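Local structure of peptide methionine sulfoxide reductase MsrA (Treponema denticola ATCC 35405, 5FA9) at residues I22-N34 against D49-V63. The protein probably reduces both S- and R-epimers of methionine sulfoxide in oxidised proteins back to methionine, through fused MsrA and MsrB parts recycled by thioredoxin. The protein carries 2 engineered substitutions. Sequence-based numbering, arbitrary orientation.
With D1D ((4S,5S)-1,2-dithiane-4,5-diol), chain F.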
loop_
_atom_site.group_PDB
_atom_site.type_symbol
_atom_site.label_atom_id
_atom_site.label_comp_id
_atom_site.label_asym_id
_atom_site.label_seq_id
_atom_site.Cartn_x
_atom_site.Cartn_y
_atom_site.Cartn_z
ATOM N N ILE B 22 -10.107 3.679 12.630
ATOM C CA ILE B 22 -8.778 4.109 13.045
ATOM C C ILE B 22 -8.073 4.884 11.937
ATOM O O ILE B 22 -7.962 4.400 10.812
ATOM C CB ILE B 22 -7.907 2.908 13.462
ATOM C CG1 ILE B 22 -8.555 2.170 14.634
ATOM C CG2 ILE B 22 -6.504 3.362 13.831
ATOM C CD1 ILE B 22 -7.911 0.842 14.949
ATOM N N PRO B 23 -7.606 6.103 12.255
ATOM C CA PRO B 23 -6.879 6.954 11.307
ATOM C C PRO B 23 -5.667 6.248 10.706
ATOM O O PRO B 23 -4.972 5.511 11.406
ATOM C CB PRO B 23 -6.445 8.144 12.168
ATOM C CG PRO B 23 -7.450 8.194 13.265
ATOM C CD PRO B 23 -7.793 6.764 13.558
ATOM N N GLY B 24 -5.422 6.475 9.421
ATOM C CA GLY B 24 -4.318 5.836 8.731
ATOM C C GLY B 24 -4.741 4.582 7.991
ATOM O O GLY B 24 -4.091 4.172 7.029
ATOM N N VAL B 25 -5.832 3.969 8.439
ATOM C CA VAL B 25 -6.376 2.800 7.760
ATOM C C VAL B 25 -7.060 3.222 6.465
ATOM O O VAL B 25 -8.011 4.004 6.480
ATOM C CB VAL B 25 -7.378 2.040 8.648
ATOM C CG1 VAL B 25 -8.065 0.944 7.851
ATOM C CG2 VAL B 25 -6.672 1.459 9.864
ATOM N N LYS B 26 -6.569 2.702 5.345
ATOM C CA LYS B 26 -7.043 3.134 4.036
ATOM C C LYS B 26 -8.030 2.148 3.418
ATOM O O LYS B 26 -8.838 2.522 2.569
ATOM C CB LYS B 26 -5.858 3.346 3.092
ATOM C CG LYS B 26 -4.740 4.187 3.687
ATOM C CD LYS B 26 -4.121 5.100 2.644
ATOM C CE LYS B 26 -5.021 6.292 2.356
ATOM N NZ LYS B 26 -4.582 7.045 1.150
ATOM N N GLU B 27 -7.964 0.891 3.848
ATOM C CA GLU B 27 -8.838 -0.143 3.304
ATOM C C GLU B 27 -8.922 -1.359 4.221
ATOM O O GLU B 27 -7.911 -1.818 4.754
ATOM C CB GLU B 27 -8.351 -0.567 1.913
ATOM C CG GLU B 27 -9.025 -1.814 1.359
ATOM C CD GLU B 27 -8.600 -2.122 -0.064
ATOM O OE1 GLU B 27 -8.520 -1.181 -0.880
ATOM O OE2 GLU B 27 -8.342 -3.306 -0.369
ATOM N N THR B 28 -10.135 -1.873 4.404
ATOM C CA THR B 28 -10.348 -3.097 5.167
ATOM C C THR B 28 -11.137 -4.114 4.350
ATOM O O THR B 28 -12.059 -3.754 3.618
ATOM C CB THR B 28 -11.095 -2.827 6.487
ATOM O OG1 THR B 28 -12.341 -2.175 6.211
ATOM C CG2 THR B 28 -10.261 -1.948 7.405
ATOM N N ASP B 29 -10.769 -5.385 4.478
ATOM C CA ASP B 29 -11.475 -6.463 3.796
ATOM C C ASP B 29 -11.571 -7.691 4.692
ATOM O O ASP B 29 -10.584 -8.104 5.297
ATOM C CB ASP B 29 -10.775 -6.834 2.486
ATOM C CG ASP B 29 -10.658 -5.663 1.534
ATOM O OD1 ASP B 29 -11.699 -5.204 1.018
ATOM O OD2 ASP B 29 -9.521 -5.203 1.301
ATOM N N THR B 30 -12.761 -8.277 4.765
ATOM C CA THR B 30 -12.966 -9.484 5.553
ATOM C C THR B 30 -12.734 -10.722 4.698
ATOM O O THR B 30 -13.048 -10.730 3.507
ATOM C CB THR B 30 -14.380 -9.533 6.155
ATOM O OG1 THR B 30 -15.352 -9.445 5.105
ATOM C CG2 THR B 30 -14.583 -8.381 7.122
ATOM N N GLY B 31 -12.182 -11.766 5.305
ATOM C CA GLY B 31 -11.879 -12.982 4.574
ATOM C C GLY B 31 -11.477 -14.154 5.448
ATOM O O GLY B 31 -11.612 -14.112 6.672
ATOM N N TYR B 32 -10.979 -15.206 4.807
ATOM C CA TYR B 32 -10.617 -16.438 5.495
ATOM C C TYR B 32 -9.163 -16.800 5.205
ATOM O O TYR B 32 -8.784 -16.997 4.050
ATOM C CB TYR B 32 -11.551 -17.572 5.072
ATOM C CG TYR B 32 -13.009 -17.167 5.031
ATOM C CD1 TYR B 32 -13.789 -17.180 6.181
ATOM C CD2 TYR B 32 -13.605 -16.765 3.840
ATOM C CE1 TYR B 32 -15.120 -16.807 6.146
ATOM C CE2 TYR B 32 -14.935 -16.390 3.797
ATOM C CZ TYR B 32 -15.687 -16.413 4.953
ATOM O OH TYR B 32 -17.012 -16.041 4.913
ATOM N N ALA B 33 -8.351 -16.888 6.254
ATOM C CA ALA B 33 -6.909 -17.053 6.090
ATOM C C ALA B 33 -6.393 -18.410 6.563
ATOM O O ALA B 33 -6.851 -18.942 7.575
ATOM C CB ALA B 33 -6.178 -15.940 6.820
ATOM N N ASN B 34 -5.430 -18.950 5.818
ATOM C CA ASN B 34 -4.754 -20.202 6.155
ATOM C C ASN B 34 -5.709 -21.359 6.433
ATOM O O ASN B 34 -5.767 -22.325 5.671
ATOM C CB ASN B 34 -3.833 -19.995 7.360
ATOM C CG ASN B 34 -2.582 -19.212 7.008
ATOM O OD1 ASN B 34 -2.533 -18.525 5.987
ATOM N ND2 ASN B 34 -1.562 -19.313 7.852
ATOM N N ASP B 49 -9.627 -25.615 7.508
ATOM C CA ASP B 49 -10.014 -24.800 8.654
ATOM C C ASP B 49 -9.393 -23.409 8.548
ATOM O O ASP B 49 -8.259 -23.184 8.972
ATOM C CB ASP B 49 -9.616 -25.478 9.969
ATOM C CG ASP B 49 -8.178 -25.952 9.975
ATOM O OD1 ASP B 49 -7.679 -26.357 8.904
ATOM O OD2 ASP B 49 -7.546 -25.918 11.052
ATOM N N HIS B 50 -10.148 -22.478 7.975
ATOM C CA HIS B 50 -9.663 -21.121 7.773
ATOM C C HIS B 50 -10.101 -20.226 8.925
ATOM O O HIS B 50 -11.202 -20.377 9.454
ATOM C CB HIS B 50 -10.179 -20.555 6.448
ATOM C CG HIS B 50 -9.672 -21.277 5.239
ATOM N ND1 HIS B 50 -8.347 -21.258 4.860
ATOM C CD2 HIS B 50 -10.315 -22.033 4.318
ATOM C CE1 HIS B 50 -8.195 -21.974 3.761
ATOM N NE2 HIS B 50 -9.374 -22.455 3.410
ATOM N N ALA B 51 -9.237 -19.291 9.306
ATOM C CA ALA B 51 -9.565 -18.337 10.356
ATOM C C ALA B 51 -10.176 -17.073 9.766
ATOM O O ALA B 51 -9.717 -16.571 8.740
ATOM C CB ALA B 51 -8.327 -17.999 11.172
ATOM N N GLU B 52 -11.214 -16.565 10.421
ATOM C CA GLU B 52 -11.856 -15.332 9.989
ATOM C C GLU B 52 -10.917 -14.151 10.205
ATOM O O GLU B 52 -10.584 -13.810 11.339
ATOM C CB GLU B 52 -13.174 -15.122 10.735
ATOM C CG GLU B 52 -14.241 -16.148 10.387
ATOM C CD GLU B 52 -15.612 -15.771 10.910
ATOM O OE1 GLU B 52 -16.517 -16.630 10.875
ATOM O OE2 GLU B 52 -15.785 -14.615 11.349
ATOM N N THR B 53 -10.497 -13.534 9.106
ATOM C CA THR B 53 -9.438 -12.534 9.146
ATOM C C THR B 53 -9.837 -11.260 8.405
ATOM O O THR B 53 -10.562 -11.308 7.411
ATOM C CB THR B 53 -8.133 -13.097 8.536
ATOM O OG1 THR B 53 -7.845 -14.373 9.120
ATOM C CG2 THR B 53 -6.959 -12.159 8.777
ATOM N N VAL B 54 -9.367 -10.122 8.905
ATOM C CA VAL B 54 -9.588 -8.842 8.246
ATOM C C VAL B 54 -8.282 -8.294 7.680
ATOM O O VAL B 54 -7.302 -8.126 8.405
ATOM C CB VAL B 54 -10.195 -7.803 9.205
ATOM C CG1 VAL B 54 -10.305 -6.450 8.519
ATOM C CG2 VAL B 54 -11.555 -8.265 9.691
ATOM N N LYS B 55 -8.275 -8.025 6.378
ATOM C CA LYS B 55 -7.120 -7.419 5.727
ATOM C C LYS B 55 -7.051 -5.933 6.054
ATOM O O LYS B 55 -8.020 -5.202 5.855
ATOM C CB LYS B 55 -7.184 -7.628 4.213
ATOM C CG LYS B 55 -6.078 -6.929 3.438
ATOM C CD LYS B 55 -6.148 -7.270 1.959
ATOM C CE LYS B 55 -5.032 -6.595 1.180
ATOM N NZ LYS B 55 -5.099 -6.924 -0.272
ATOM N N ILE B 56 -5.906 -5.491 6.564
ATOM C CA ILE B 56 -5.731 -4.092 6.937
ATOM C C ILE B 56 -4.668 -3.406 6.087
ATOM O O ILE B 56 -3.480 -3.686 6.228
ATOM C CB ILE B 56 -5.337 -3.947 8.420
ATOM C CG1 ILE B 56 -6.343 -4.671 9.319
ATOM C CG2 ILE B 56 -5.230 -2.478 8.800
ATOM C CD1 ILE B 56 -7.709 -4.028 9.342
ATOM N N VAL B 57 -5.098 -2.500 5.216
ATOM C CA VAL B 57 -4.171 -1.690 4.435
ATOM C C VAL B 57 -4.067 -0.307 5.068
ATOM O O VAL B 57 -5.072 0.384 5.231
ATOM C CB VAL B 57 -4.614 -1.561 2.967
ATOM C CG1 VAL B 57 -3.642 -0.682 2.196
ATOM C CG2 VAL B 57 -4.722 -2.934 2.324
ATOM N N TYR B 58 -2.851 0.098 5.422
ATOM C CA TYR B 58 -2.668 1.320 6.195
ATOM C C TYR B 58 -1.445 2.131 5.776
ATOM O O TYR B 58 -0.521 1.614 5.149
ATOM C CB TYR B 58 -2.567 0.981 7.685
ATOM C CG TYR B 58 -1.317 0.211 8.061
ATOM C CD1 TYR B 58 -1.232 -1.161 7.852
ATOM C CD2 TYR B 58 -0.226 0.854 8.633
ATOM C CE1 TYR B 58 -0.095 -1.868 8.198
ATOM C CE2 TYR B 58 0.916 0.155 8.981
ATOM C CZ TYR B 58 0.975 -1.205 8.761
ATOM O OH TYR B 58 2.110 -1.905 9.106
ATOM N N ASP B 59 -1.458 3.411 6.136
ATOM C CA ASP B 59 -0.322 4.297 5.918
ATOM C C ASP B 59 0.501 4.377 7.200
ATOM O O ASP B 59 0.030 4.885 8.218
ATOM C CB ASP B 59 -0.794 5.690 5.491
ATOM C CG ASP B 59 0.345 6.580 5.020
ATOM O OD1 ASP B 59 1.520 6.165 5.113
ATOM O OD2 ASP B 59 0.062 7.705 4.557
ATOM N N SER B 60 1.730 3.876 7.145
ATOM C CA SER B 60 2.585 3.806 8.325
ATOM C C SER B 60 3.015 5.186 8.820
ATOM O O SER B 60 3.494 5.325 9.944
ATOM C CB SER B 60 3.820 2.951 8.033
ATOM O OG SER B 60 4.574 3.494 6.963
ATOM N N SER B 61 2.841 6.202 7.980
ATOM C CA SER B 61 3.185 7.568 8.359
ATOM C C SER B 61 2.155 8.150 9.322
ATOM O O SER B 61 2.429 9.123 10.024
ATOM C CB SER B 61 3.303 8.457 7.120
ATOM O OG SER B 61 2.036 8.944 6.714
ATOM N N VAL B 62 0.968 7.551 9.349
ATOM C CA VAL B 62 -0.093 8.001 10.241
ATOM C C VAL B 62 -0.225 7.070 11.441
ATOM O O VAL B 62 -0.135 7.507 12.590
ATOM C CB VAL B 62 -1.447 8.087 9.515
ATOM C CG1 VAL B 62 -2.551 8.455 10.494
ATOM C CG2 VAL B 62 -1.377 9.096 8.378
ATOM N N VAL B 63 -0.439 5.786 11.169
ATOM C CA VAL B 63 -0.543 4.789 12.229
ATOM C C VAL B 63 0.539 3.720 12.069
ATOM O O VAL B 63 0.717 3.153 10.991
ATOM C CB VAL B 63 -1.946 4.130 12.257
ATOM C CG1 VAL B 63 -2.321 3.570 10.890
ATOM C CG2 VAL B 63 -2.014 3.054 13.333
HETATM S S1 D1D F . -19.588 -16.276 8.661
HETATM C C1 D1D F . -19.603 -14.717 9.090
HETATM C C2 D1D F . -19.079 -14.500 10.600
HETATM O O2 D1D F . -19.217 -13.290 10.915
HETATM C C3 D1D F . -19.935 -15.476 11.728
HETATM O O3 D1D F . -19.396 -15.361 12.860
HETATM C C4 D1D F . -19.945 -17.033 11.307
HETATM S S4 D1D F . -20.457 -17.260 9.791
HETATM O O HOH W 1 -5.882 -4.644 -1.666
#
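Strands 25-33 and 51-59 run antiparallel as neighbours in the mixed sheet of the MsrA domain, and from Glu-27 to Ala-33 every other residue is satisfied by the partner strand. Glu-27, Asp-29, Gly-31 and Ala-33 each exchange N-H and C=O with Val-57, Lys-55, Thr-53 and Ala-51, respectively; the bond from Thr-53 N to Gly-31 O, 2.7 Å, is almost straight at 178°. Of the residues between, Thr-30 and Tyr-32 bond through their backbones to Ala-135 and Ile-133, Val-54 to Leu-7 of strand 2-8, and Glu-52 to Gln-91.

A classic beta bulge interrupts the ladder at Lys-26 and Glu-27, whose two N-H groups share Val-57 O, at 2.8 Å from Lys-26 N and 3.2 Å from Glu-27 N. Beyond it Gly-24 O, from the third residue of the type II turn Ile-22 to Val-25, accepts from Asp-59 N.

Glu-27, Asp-29 and Lys-55 project from the same face. With every torsion of Lys-55 near 180° its chain runs alongside Asp-29, and a water accepts from Lys-55 NZ and donates to Glu-27 OE2. Glu-27 OE1 instead meets Lys-26 of the second subunit and also bonds to a DTT molecule, probably from the crystallisation liquor; the reciprocal salt bridge joins this Lys-26 to Glu-27 there.

On the other face, the CG2 methyls of Thr-30 and Val-54 meet beneath helix 12-19, while Thr-28 OG1 bonds to Glu-16 of that helix. The stretched-out side chain of Glu-52 reaches the dithiane-diol beside the predicted active-site position, an engineered Ser-11; its OE2 accepts from Phe-12 N, and its OE1 lies 3.3 Å from D1D C2.

Ala-51 O has a second donor besides Ala-33 N: Thr-53 OG1, 2.9 Å away, approaches it from above the carbonyl plane.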